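Local coordinates for possible adenyl cyclase-associated protein (Cryptosporidium parvum, PDB 2B0R) that probably sequesters monomeric actin, as expected of a cyclase-associated protein, through a C-terminal domain built as a parallel beta-helix, at residues N82-V87 with G101-V106; Q89-I94 with N107-S112; S93-N98 with E114-D119; V129-L134 with E152-K157. All coordinates share one frame; numbering follows the deposited sequence.

Contact 1 of 4, residues N82-V87 with G101-V106; sequences NSRIIV and GCIFLV
Four main-chain hydrogen bonds tie S83, I85 and V87 to I103 and L105 in parallel pairing, the strand axes running 15° apart with a closest approach of 4.7 Å. I103 N donates to S83 O over 3.1 Å, and I85 N answers with a bond to I103 O at 2.7 Å; L105 N to I85 O and V87 N to L105 O continue the alternation. I85 therefore spends both its backbone NH and its carbonyl on this neighbour, while R84 and I86 bond on the far side to I64 and L66. The first bond differs from the rest, since I103 N stands 30° out of the S83 carbonyl plane, close to the corner at G101.

Among the apolar contacts, I85 and F104 lie side by side and point the same way. F104 CD2 comes within 3.7 Å of I85 CB, and CE2 within 3.9 Å of I85 CD1. CG1 of I85 stands beside its backbone N (chi1 -65°), and the turn at the next bond brings CD1 along this flank toward C102 SG.

On the reverse face, the extended R84 chain passes I103, whose CG2 sits 3.8 Å above the guanidinium plane, offset toward its rim; further along the strands, I86 CG2 meets L105 CD2.

The chemistry implies one apolar, buried face, where I85, F104 and V106 belong to the beta-helix interior and F104 also reaches I96 and V77, and one more exposed face, where R84 rests its flat group on aliphatic carbon.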
loop_
_atom_site.group_PDB
_atom_site.type_symbol
_atom_site.label_atom_id
_atom_site.label_comp_id
_atom_site.label_asym_id
_atom_site.label_seq_id
_atom_site.Cartn_x
_atom_site.Cartn_y
_atom_site.Cartn_z
ATOM N N ASN A 82 8.018 17.100 -12.908
ATOM C CA ASN A 82 8.520 17.084 -14.277
ATOM C C ASN A 82 9.950 17.575 -14.474
ATOM O O ASN A 82 10.174 18.590 -15.130
ATOM C CB ASN A 82 7.585 17.866 -15.201
ATOM C CG ASN A 82 6.121 17.554 -14.961
ATOM O OD1 ASN A 82 5.764 16.503 -14.397
ATOM N ND2 ASN A 82 5.255 18.474 -15.388
ATOM N N SER A 83 10.919 16.863 -13.920
ATOM C CA SER A 83 12.330 17.178 -14.181
ATOM C C SER A 83 13.186 15.925 -14.193
ATOM O O SER A 83 12.907 14.989 -13.454
ATOM C CB SER A 83 12.866 18.138 -13.128
ATOM O OG SER A 83 11.832 18.947 -12.617
ATOM N N ARG A 84 14.213 15.911 -15.051
ATOM C CA ARG A 84 15.248 14.891 -15.009
ATOM C C ARG A 84 16.254 15.331 -13.931
ATOM O O ARG A 84 16.701 16.486 -13.924
ATOM C CB ARG A 84 15.916 14.656 -16.407
ATOM C CG ARG A 84 16.499 13.164 -16.622
ATOM C CD ARG A 84 17.106 12.793 -18.070
ATOM N NE ARG A 84 17.067 11.323 -18.362
ATOM C CZ ARG A 84 16.376 10.735 -19.372
ATOM N NH1 ARG A 84 15.678 11.480 -20.244
ATOM N NH2 ARG A 84 16.394 9.394 -19.531
ATOM N N ILE A 85 16.541 14.442 -12.984
ATOM C CA ILE A 85 17.661 14.627 -12.041
ATOM C C ILE A 85 18.725 13.534 -12.263
ATOM O O ILE A 85 18.392 12.373 -12.544
ATOM C CB ILE A 85 17.201 14.629 -10.578
ATOM C CG1 ILE A 85 16.301 15.841 -10.296
ATOM C CG2 ILE A 85 18.394 14.632 -9.639
ATOM C CD1 ILE A 85 14.833 15.599 -10.591
ATOM N N ILE A 86 19.991 13.927 -12.162
ATOM C CA ILE A 86 21.100 13.069 -12.507
ATOM C C ILE A 86 22.132 13.184 -11.441
ATOM O O ILE A 86 22.645 14.279 -11.176
ATOM C CB ILE A 86 21.769 13.486 -13.831
ATOM C CG1 ILE A 86 20.756 13.513 -14.981
ATOM C CG2 ILE A 86 22.907 12.541 -14.185
ATOM C CD1 ILE A 86 21.354 13.976 -16.359
ATOM N N VAL A 87 22.456 12.048 -10.838
ATOM C CA VAL A 87 23.513 11.986 -9.832
ATOM C C VAL A 87 24.701 11.237 -10.435
ATOM O O VAL A 87 24.587 10.083 -10.834
ATOM C CB VAL A 87 22.980 11.352 -8.499
ATOM C CG1 VAL A 87 24.064 11.239 -7.470
ATOM C CG2 VAL A 87 21.866 12.204 -7.952
ATOM N N GLY A 101 6.096 12.781 -11.393
ATOM C CA GLY A 101 6.508 12.717 -12.785
ATOM C C GLY A 101 7.937 13.175 -12.918
ATOM O O GLY A 101 8.226 14.098 -13.688
ATOM N N CYS A 102 8.830 12.579 -12.125
ATOM C CA CYS A 102 10.266 12.873 -12.250
ATOM C C CYS A 102 11.001 11.693 -12.832
ATOM O O CYS A 102 10.469 10.575 -12.825
ATOM C CB CYS A 102 10.858 13.243 -10.917
ATOM S SG CYS A 102 10.491 14.918 -10.486
ATOM N N ILE A 103 12.196 11.955 -13.374
ATOM C CA ILE A 103 13.100 10.911 -13.878
ATOM C C ILE A 103 14.417 11.092 -13.191
ATOM O O ILE A 103 14.920 12.225 -13.085
ATOM C CB ILE A 103 13.316 10.995 -15.388
ATOM C CG1 ILE A 103 11.982 10.796 -16.135
ATOM C CG2 ILE A 103 14.354 9.946 -15.861
ATOM C CD1 ILE A 103 12.015 11.261 -17.610
ATOM N N PHE A 104 14.973 9.990 -12.695
ATOM C CA PHE A 104 16.246 10.042 -12.003
ATOM C C PHE A 104 17.223 9.138 -12.709
ATOM O O PHE A 104 16.893 7.985 -12.999
ATOM C CB PHE A 104 16.096 9.605 -10.531
ATOM C CG PHE A 104 15.140 10.454 -9.740
ATOM C CD1 PHE A 104 13.794 10.099 -9.626
ATOM C CD2 PHE A 104 15.570 11.599 -9.114
ATOM C CE1 PHE A 104 12.908 10.890 -8.899
ATOM C CE2 PHE A 104 14.700 12.387 -8.404
ATOM C CZ PHE A 104 13.368 12.036 -8.296
ATOM N N LEU A 105 18.420 9.642 -12.995
ATOM C CA LEU A 105 19.497 8.777 -13.421
ATOM C C LEU A 105 20.520 8.828 -12.346
ATOM O O LEU A 105 20.908 9.899 -11.913
ATOM C CB LEU A 105 20.094 9.221 -14.755
ATOM C CG LEU A 105 21.129 8.277 -15.410
ATOM C CD1 LEU A 105 20.474 7.146 -16.188
ATOM C CD2 LEU A 105 22.056 9.059 -16.353
ATOM N N VAL A 106 20.943 7.659 -11.879
ATOM C CA VAL A 106 21.926 7.578 -10.797
ATOM C C VAL A 106 23.034 6.601 -11.129
ATOM O O VAL A 106 22.871 5.680 -11.949
ATOM C CB VAL A 106 21.284 7.208 -9.418
ATOM C CG1 VAL A 106 20.180 8.191 -9.026
ATOM C CG2 VAL A 106 20.781 5.786 -9.399
#

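Contact 2 of 4, residues Q89-I94 with N107-S112; sequences QKVNSI and NGVISS
V91 and V109 pair through a single backbone bridge where two successive coils of the parallel beta-helix pass from one sheet to the other, so loop is stacked on loop before strand 93-100 settles beside strand 112-116.

Backbone bonds give the geometric evidence. I110 N donates to V91 O at 3.0 Å, in the carbonyl plane, and I94 N reaches S112 O, also at 3.0 Å and in plane. V91 N to G108 O is weak, at 3.4 Å. These bonds keep the loops aligned although neither 89-92 nor 107-111 is regular strand.

Apolar contacts centre on V109. Its CG1 lies 3.8 Å from I94 CG1, the two side chains crossing at about a right angle, and also meets V91 CG2; with P130 touching V109 as well, the following coil joins this packing.

Longer side chains lie against the partner loop. K90, extended beyond CG, lays CG 3.4 Å from G108 O and carries CE past V109 O toward I110 CD1. N92 crosses I110 squarely, with ND2 3.9 Å from I110 CB. N107 lies against the Q89-K90 peptide, and its ND2 bonds to E88 O, just before this segment.

N92 O is gripped twice by one residue. S111 N approaches almost straight, with a C=O...N angle of 176°, while S111 OG, placed between its own backbone N and carbonyl carbon (chi1 46°), donates at 3.2 Å from above the N92 carbonyl plane, 48° out of it.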
loop_
_atom_site.group_PDB
_atom_site.type_symbol
_atom_site.label_atom_id
_atom_site.label_comp_id
_atom_site.label_asym_id
_atom_site.label_seq_id
_atom_site.Cartn_x
_atom_site.Cartn_y
_atom_site.Cartn_z
ATOM N N GLN A 89 28.003 10.719 -9.167
ATOM C CA GLN A 89 28.816 9.899 -8.312
ATOM C C GLN A 89 27.997 8.843 -7.597
ATOM O O GLN A 89 26.793 9.019 -7.328
ATOM C CB GLN A 89 29.546 10.758 -7.279
ATOM C CG GLN A 89 30.384 11.891 -7.847
ATOM C CD GLN A 89 31.401 11.428 -8.850
ATOM O OE1 GLN A 89 32.133 10.477 -8.617
ATOM N NE2 GLN A 89 31.451 12.102 -9.976
ATOM N N LYS A 90 28.662 7.729 -7.310
ATOM C CA LYS A 90 28.198 6.797 -6.303
ATOM C C LYS A 90 28.271 7.507 -4.959
ATOM O O LYS A 90 29.289 8.116 -4.600
ATOM C CB LYS A 90 29.039 5.515 -6.302
ATOM C CG LYS A 90 28.413 4.365 -5.543
ATOM C CD LYS A 90 29.064 3.053 -5.886
ATOM C CE LYS A 90 28.646 1.976 -4.920
ATOM N NZ LYS A 90 29.386 0.680 -5.157
ATOM N N VAL A 91 27.157 7.457 -4.249
ATOM C CA VAL A 91 27.016 8.088 -2.949
ATOM C C VAL A 91 26.616 7.027 -1.941
ATOM O O VAL A 91 26.374 5.857 -2.301
ATOM C CB VAL A 91 25.928 9.182 -2.997
ATOM C CG1 VAL A 91 26.424 10.377 -3.773
ATOM C CG2 VAL A 91 24.677 8.642 -3.667
ATOM N N ASN A 92 26.504 7.428 -0.682
ATOM C CA ASN A 92 26.094 6.482 0.343
ATOM C C ASN A 92 24.719 5.884 0.098
ATOM O O ASN A 92 24.536 4.654 0.112
ATOM C CB ASN A 92 26.107 7.123 1.727
ATOM C CG ASN A 92 25.948 6.100 2.811
ATOM O OD1 ASN A 92 24.897 5.978 3.396
ATOM N ND2 ASN A 92 26.971 5.312 3.023
ATOM N N SER A 93 23.762 6.777 -0.106
ATOM C CA SER A 93 22.367 6.434 -0.201
ATOM C C SER A 93 21.658 7.649 -0.735
ATOM O O SER A 93 22.201 8.755 -0.724
ATOM C CB SER A 93 21.811 6.085 1.189
ATOM O OG SER A 93 21.861 7.217 2.053
ATOM N N ILE A 94 20.440 7.465 -1.180
ATOM C CA ILE A 94 19.681 8.565 -1.700
ATOM C C ILE A 94 18.274 8.489 -1.113
ATOM O O ILE A 94 17.683 7.409 -1.049
ATOM C CB ILE A 94 19.575 8.486 -3.259
ATOM C CG1 ILE A 94 20.962 8.519 -3.913
ATOM C CG2 ILE A 94 18.648 9.599 -3.793
ATOM C CD1 ILE A 94 20.943 8.332 -5.460
ATOM N N ASN A 107 24.178 6.820 -10.511
ATOM C CA ASN A 107 25.281 5.889 -10.613
ATOM C C ASN A 107 24.966 4.614 -9.783
ATOM O O ASN A 107 24.482 3.593 -10.315
ATOM C CB ASN A 107 26.546 6.572 -10.132
ATOM C CG ASN A 107 27.771 5.736 -10.342
ATOM O OD1 ASN A 107 27.701 4.522 -10.501
ATOM N ND2 ASN A 107 28.909 6.375 -10.319
ATOM N N GLY A 108 25.242 4.683 -8.492
ATOM C CA GLY A 108 24.777 3.677 -7.578
ATOM C C GLY A 108 24.841 4.166 -6.157
ATOM O O GLY A 108 25.171 5.323 -5.904
ATOM N N VAL A 109 24.532 3.274 -5.218
ATOM C CA VAL A 109 24.650 3.595 -3.779
ATOM C C VAL A 109 25.332 2.491 -2.957
ATOM O O VAL A 109 25.319 1.332 -3.310
ATOM C CB VAL A 109 23.271 3.950 -3.166
ATOM C CG1 VAL A 109 22.683 5.160 -3.875
ATOM C CG2 VAL A 109 22.323 2.814 -3.300
ATOM N N ILE A 110 25.953 2.876 -1.861
ATOM C CA ILE A 110 26.505 1.934 -0.926
ATOM C C ILE A 110 25.361 1.121 -0.310
ATOM O O ILE A 110 25.410 -0.116 -0.245
ATOM C CB ILE A 110 27.349 2.670 0.173
ATOM C CG1 ILE A 110 28.638 3.265 -0.438
ATOM C CG2 ILE A 110 27.672 1.723 1.388
ATOM C CD1 ILE A 110 29.635 2.194 -0.930
ATOM N N SER A 111 24.308 1.793 0.118
ATOM C CA SER A 111 23.248 1.034 0.777
ATOM C C SER A 111 21.941 1.098 0.016
ATOM O O SER A 111 21.610 0.163 -0.736
ATOM C CB SER A 111 23.102 1.433 2.251
ATOM O OG SER A 111 23.109 2.834 2.356
ATOM N N SER A 112 21.196 2.188 0.155
ATOM C CA SER A 112 19.860 2.152 -0.388
ATOM C C SER A 112 19.346 3.440 -1.046
ATOM O O SER A 112 19.878 4.522 -0.825
ATOM C CB SER A 112 18.904 1.712 0.718
ATOM O OG SER A 112 18.704 2.796 1.591
#

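Contact 3 of 4, residues S93-N98 with E114-D119; sequences SIFIEN and EIVNCD
The F95 ring meets E114 CB at its edge and in its plane, CD1 lying 3.7 Å from that carbon. The E114 carboxylate approaches the same ring obliquely, its plane turned 73° from the ring, with OE1 3.6 Å from F95 CE1. V116 CG2 also comes obliquely to CE1, at 3.6 Å, so one side of the phenyl group is bordered by both alternate residues of the next strand. F95 CG is anti to the backbone N (chi1 177°), which leans the ring across to them. At the corner, the N98 and N117 side chains run side by side in the same direction, but their amide planes are 61° apart, which excludes a flat amide stack.

Parallel pairing supports this layout: I96 N donates to E114 O at 2.7 Å, V116 N to I96 O at 2.9 Å, and N98 N to V116 O at 3.1 Å. On the inward face, I96 CG2 packs 3.9 Å from C118 SG.

In the beta-helix, strand 93-100 is flanked by strand 74-81, which bonds to F95 and E97, while strand 131-135 continues the sheet beyond 112-116. F104 of strand 102-106, in the opposing sheet, covers I96.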
loop_
_atom_site.group_PDB
_atom_site.type_symbol
_atom_site.label_atom_id
_atom_site.label_comp_id
_atom_site.label_asym_id
_atom_site.label_seq_id
_atom_site.Cartn_x
_atom_site.Cartn_y
_atom_site.Cartn_z
ATOM N N SER A 93 23.762 6.777 -0.106
ATOM C CA SER A 93 22.367 6.434 -0.201
ATOM C C SER A 93 21.658 7.649 -0.735
ATOM O O SER A 93 22.201 8.755 -0.724
ATOM C CB SER A 93 21.811 6.085 1.189
ATOM O OG SER A 93 21.861 7.217 2.053
ATOM N N ILE A 94 20.440 7.465 -1.180
ATOM C CA ILE A 94 19.681 8.565 -1.700
ATOM C C ILE A 94 18.274 8.489 -1.113
ATOM O O ILE A 94 17.683 7.409 -1.049
ATOM C CB ILE A 94 19.575 8.486 -3.259
ATOM C CG1 ILE A 94 20.962 8.519 -3.913
ATOM C CG2 ILE A 94 18.648 9.599 -3.793
ATOM C CD1 ILE A 94 20.943 8.332 -5.460
ATOM N N PHE A 95 17.743 9.635 -0.717
ATOM C CA PHE A 95 16.391 9.730 -0.192
ATOM C C PHE A 95 15.556 10.619 -1.148
ATOM O O PHE A 95 15.955 11.750 -1.436
ATOM C CB PHE A 95 16.437 10.288 1.262
ATOM C CG PHE A 95 15.078 10.491 1.895
ATOM C CD1 PHE A 95 14.236 9.403 2.157
ATOM C CD2 PHE A 95 14.639 11.772 2.248
ATOM C CE1 PHE A 95 12.973 9.580 2.750
ATOM C CE2 PHE A 95 13.371 11.961 2.857
ATOM C CZ PHE A 95 12.542 10.857 3.103
ATOM N N ILE A 96 14.429 10.099 -1.657
ATOM C CA ILE A 96 13.571 10.856 -2.591
ATOM C C ILE A 96 12.166 10.965 -2.040
ATOM O O ILE A 96 11.486 9.960 -1.838
ATOM C CB ILE A 96 13.500 10.210 -3.971
ATOM C CG1 ILE A 96 14.893 10.126 -4.616
ATOM C CG2 ILE A 96 12.578 10.987 -4.864
ATOM C CD1 ILE A 96 14.981 9.070 -5.731
ATOM N N GLU A 97 11.729 12.191 -1.771
ATOM C CA GLU A 97 10.391 12.408 -1.213
ATOM C C GLU A 97 9.553 13.431 -1.964
ATOM O O GLU A 97 10.060 14.490 -2.407
ATOM C CB GLU A 97 10.439 12.807 0.249
ATOM C CG GLU A 97 9.040 12.775 0.829
ATOM C CD GLU A 97 8.937 13.247 2.245
ATOM O OE1 GLU A 97 9.954 13.691 2.838
ATOM O OE2 GLU A 97 7.802 13.173 2.772
ATOM N N ASN A 98 8.265 13.098 -2.103
ATOM C CA ASN A 98 7.275 14.021 -2.612
ATOM C C ASN A 98 7.674 14.533 -3.997
ATOM O O ASN A 98 7.832 15.732 -4.214
ATOM C CB ASN A 98 7.088 15.181 -1.608
ATOM C CG ASN A 98 5.906 16.066 -1.955
ATOM O OD1 ASN A 98 5.048 15.680 -2.745
ATOM N ND2 ASN A 98 5.869 17.273 -1.378
ATOM N N GLU A 114 15.716 5.397 -1.084
ATOM C CA GLU A 114 14.491 5.415 -0.370
ATOM C C GLU A 114 13.533 6.319 -1.118
ATOM O O GLU A 114 13.827 7.522 -1.361
ATOM C CB GLU A 114 14.767 5.976 1.008
ATOM C CG GLU A 114 13.776 5.614 2.085
ATOM C CD GLU A 114 14.339 5.932 3.478
ATOM O OE1 GLU A 114 13.552 6.377 4.350
ATOM O OE2 GLU A 114 15.579 5.751 3.686
ATOM N N ILE A 115 12.393 5.754 -1.499
ATOM C CA ILE A 115 11.377 6.532 -2.211
ATOM C C ILE A 115 10.111 6.625 -1.348
ATOM O O ILE A 115 9.532 5.619 -0.971
ATOM C CB ILE A 115 11.148 5.993 -3.674
ATOM C CG1 ILE A 115 12.510 5.837 -4.377
ATOM C CG2 ILE A 115 10.245 6.928 -4.441
ATOM C CD1 ILE A 115 12.478 5.464 -5.825
ATOM N N VAL A 116 9.727 7.835 -0.997
ATOM C CA VAL A 116 8.567 8.040 -0.118
ATOM C C VAL A 116 7.588 9.071 -0.669
ATOM O O VAL A 116 7.982 10.201 -1.036
ATOM C CB VAL A 116 8.976 8.541 1.289
ATOM C CG1 VAL A 116 7.766 8.492 2.229
ATOM C CG2 VAL A 116 10.082 7.717 1.837
ATOM N N ASN A 117 6.311 8.700 -0.690
ATOM C CA ASN A 117 5.248 9.616 -1.121
ATOM C C ASN A 117 5.556 10.198 -2.502
ATOM O O ASN A 117 5.570 11.437 -2.680
ATOM C CB ASN A 117 5.070 10.751 -0.099
ATOM C CG ASN A 117 3.701 11.378 -0.164
ATOM O OD1 ASN A 117 3.540 12.523 -0.610
ATOM N ND2 ASN A 117 2.690 10.632 0.289
ATOM N N CYS A 118 5.835 9.325 -3.472
ATOM C CA CYS A 118 6.104 9.805 -4.803
ATOM C C CYS A 118 5.117 9.250 -5.809
ATOM O O CYS A 118 4.576 8.166 -5.616
ATOM C CB CYS A 118 7.526 9.451 -5.219
ATOM S SG CYS A 118 8.726 10.429 -4.424
ATOM N N ASP A 119 4.909 9.982 -6.898
ATOM C CA ASP A 119 4.038 9.515 -7.956
ATOM C C ASP A 119 4.701 9.722 -9.297
ATOM O O ASP A 119 5.396 10.718 -9.504
ATOM C CB ASP A 119 2.665 10.207 -7.896
ATOM C CG ASP A 119 1.866 9.810 -6.666
ATOM O OD1 ASP A 119 1.755 10.615 -5.709
ATOM O OD2 ASP A 119 1.375 8.658 -6.649
#

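Contact 4 of 4, residues V129-L134 with E152-K157; sequences VPTISL and EVYSSK
P130-L134 and E152-S156 pair in parallel register through five backbone hydrogen bonds, the strand axes 13° apart and 4.4 Å at the closest. E152 N starts the series on P130 O at 3.0 Å; I132 N then takes E152 O, Y154 N takes I132 O, L134 N takes Y154 O, and S156 N ends it on L134 O at 3.0 Å. Both polar backbone groups of I132 and of L134 are thereby used on this one neighbour.

On the outward face, Y154 lies across T131, with CE1 4.0 Å from T131 CG2 in an oblique approach. The edge of the ring is turned to the main chain: I132 O sits near the ring plane, 3.9 Å from CD1. Y154 CG stands anti to the carbonyl carbon (chi1 -66°), folding the ring back over its own strand so that OH can donate to E152 OE2 at 3.1 Å, meeting that oxygen from above the carboxylate plane. This bond would restrain the far end of the ring, while E152 OE1 makes a long, weak ion pair with K185 of the second subunit.

The inward face is largely apolar, with S155 its polar exception: L134 CG lies 4.1 Å from V153 CG1, the side chains crossing at a slant, and I132 CB lies 4.3 Å from the same methyl.

Strand 131-135 bonds on its other side to strand 112-116, and strands 140-143 and 161-166 of the opposing sheet cover L134. Strand 152-156 is outermost within its chain, yet V153, Y154 and S155 pair antiparallel with a strand of the second subunit, so the sheet continues across the dimer.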
loop_
_atom_site.group_PDB
_atom_site.type_symbol
_atom_site.label_atom_id
_atom_site.label_comp_id
_atom_site.label_asym_id
_atom_site.label_seq_id
_atom_site.Cartn_x
_atom_site.Cartn_y
_atom_site.Cartn_z
ATOM N N VAL A 129 22.957 -0.664 -7.095
ATOM C CA VAL A 129 22.036 -0.235 -6.036
ATOM C C VAL A 129 21.592 -1.478 -5.274
ATOM O O VAL A 129 20.798 -2.246 -5.776
ATOM C CB VAL A 129 20.817 0.567 -6.576
ATOM C CG1 VAL A 129 19.890 0.920 -5.431
ATOM C CG2 VAL A 129 21.263 1.866 -7.302
ATOM N N PRO A 130 22.175 -1.720 -4.088
ATOM C CA PRO A 130 21.841 -2.964 -3.341
ATOM C C PRO A 130 20.341 -3.099 -2.976
ATOM O O PRO A 130 19.733 -4.171 -3.210
ATOM C CB PRO A 130 22.707 -2.876 -2.075
ATOM C CG PRO A 130 23.821 -1.904 -2.429
ATOM C CD PRO A 130 23.204 -0.910 -3.405
ATOM N N THR A 131 19.758 -1.994 -2.495
ATOM C CA THR A 131 18.443 -1.966 -1.873
ATOM C C THR A 131 17.659 -0.758 -2.352
ATOM O O THR A 131 18.187 0.373 -2.369
ATOM C CB THR A 131 18.637 -1.811 -0.303
ATOM O OG1 THR A 131 19.207 -3.003 0.206
ATOM C CG2 THR A 131 17.356 -1.538 0.428
ATOM N N ILE A 132 16.399 -0.966 -2.700
ATOM C CA ILE A 132 15.465 0.151 -2.900
ATOM C C ILE A 132 14.202 -0.028 -2.060
ATOM O O ILE A 132 13.653 -1.130 -1.940
ATOM C CB ILE A 132 15.005 0.308 -4.372
ATOM C CG1 ILE A 132 16.188 0.559 -5.297
ATOM C CG2 ILE A 132 13.926 1.453 -4.505
ATOM C CD1 ILE A 132 15.796 0.491 -6.798
ATOM N N SER A 133 13.716 1.074 -1.514
ATOM C CA SER A 133 12.519 1.011 -0.716
ATOM C C SER A 133 11.466 1.982 -1.224
ATOM O O SER A 133 11.740 3.176 -1.442
ATOM C CB SER A 133 12.866 1.202 0.779
ATOM O OG SER A 133 12.031 2.161 1.361
ATOM N N LEU A 134 10.269 1.447 -1.439
ATOM C CA LEU A 134 9.140 2.229 -1.941
ATOM C C LEU A 134 8.016 2.215 -0.947
ATOM O O LEU A 134 7.511 1.154 -0.583
ATOM C CB LEU A 134 8.604 1.648 -3.248
ATOM C CG LEU A 134 9.533 1.350 -4.408
ATOM C CD1 LEU A 134 8.695 0.875 -5.555
ATOM C CD2 LEU A 134 10.326 2.566 -4.813
ATOM N N GLU A 152 17.214 -5.470 -4.144
ATOM C CA GLU A 152 16.114 -5.808 -3.255
ATOM C C GLU A 152 15.207 -4.630 -3.152
ATOM O O GLU A 152 15.647 -3.533 -2.809
ATOM C CB GLU A 152 16.650 -6.134 -1.894
ATOM C CG GLU A 152 17.531 -7.359 -1.874
ATOM C CD GLU A 152 17.974 -7.718 -0.469
ATOM O OE1 GLU A 152 18.652 -8.755 -0.338
ATOM O OE2 GLU A 152 17.662 -6.959 0.495
ATOM N N VAL A 153 13.945 -4.825 -3.499
ATOM C CA VAL A 153 12.968 -3.729 -3.444
ATOM C C VAL A 153 11.983 -3.987 -2.310
ATOM O O VAL A 153 11.311 -5.005 -2.287
ATOM C CB VAL A 153 12.203 -3.523 -4.792
ATOM C CG1 VAL A 153 11.512 -2.185 -4.801
ATOM C CG2 VAL A 153 13.138 -3.620 -5.980
ATOM N N TYR A 154 11.957 -3.084 -1.346
ATOM C CA TYR A 154 10.998 -3.139 -0.247
ATOM C C TYR A 154 9.831 -2.232 -0.603
ATOM O O TYR A 154 10.037 -1.113 -1.107
ATOM C CB TYR A 154 11.664 -2.739 1.083
ATOM C CG TYR A 154 12.719 -3.730 1.536
ATOM C CD1 TYR A 154 14.031 -3.711 0.991
ATOM C CD2 TYR A 154 12.414 -4.709 2.491
ATOM C CE1 TYR A 154 15.020 -4.648 1.410
ATOM C CE2 TYR A 154 13.372 -5.663 2.900
ATOM C CZ TYR A 154 14.674 -5.623 2.363
ATOM O OH TYR A 154 15.595 -6.568 2.779
ATOM N N SER A 155 8.609 -2.731 -0.399
ATOM C CA SER A 155 7.412 -2.008 -0.804
ATOM C C SER A 155 6.315 -2.094 0.219
ATOM O O SER A 155 6.029 -3.181 0.763
ATOM C CB SER A 155 6.884 -2.532 -2.140
ATOM O OG SER A 155 6.529 -3.891 -2.035
ATOM N N SER A 156 5.681 -0.955 0.467
ATOM C CA SER A 156 4.562 -0.885 1.390
ATOM C C SER A 156 3.697 0.244 0.926
ATOM O O SER A 156 4.236 1.306 0.527
ATOM C CB SER A 156 5.038 -0.615 2.828
ATOM O OG SER A 156 5.771 0.584 2.848
ATOM N N LYS A 157 2.372 0.014 0.972
ATOM C CA LYS A 157 1.347 1.019 0.625
ATOM C C LYS A 157 1.630 1.679 -0.695
ATOM O O LYS A 157 1.573 2.896 -0.825
ATOM C CB LYS A 157 1.212 2.076 1.748
ATOM C CG LYS A 157 0.559 1.537 3.044
ATOM C CD LYS A 157 0.728 2.486 4.231
ATOM C CE LYS A 157 -0.206 3.730 4.127
ATOM N NZ LYS A 157 -1.555 3.521 4.690
#

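From the N terminus, residues 82-87, 89-94 and 93-98 open contacts 1, 2 and 3 in turn before any has closed; 101-106, 107-112 and 114-119 then close them in the same order. Contact 1 thus crosses contacts 2 and 3, while contacts 2 and 3 start from the same stretch, sharing S93 and I94, as fits successive coils of a beta-helix. Contact 1 joins strands of one sheet, contact 3 strands of the opposing sheet, and contact 2 the connections between them. Contact 4 opens at 129-134, after the others, and closes at 152-157. It extends the sheet of contact 3, with I115 N probably bonded to S133 O, and P130 packs on the 109-111 loop of contact 2.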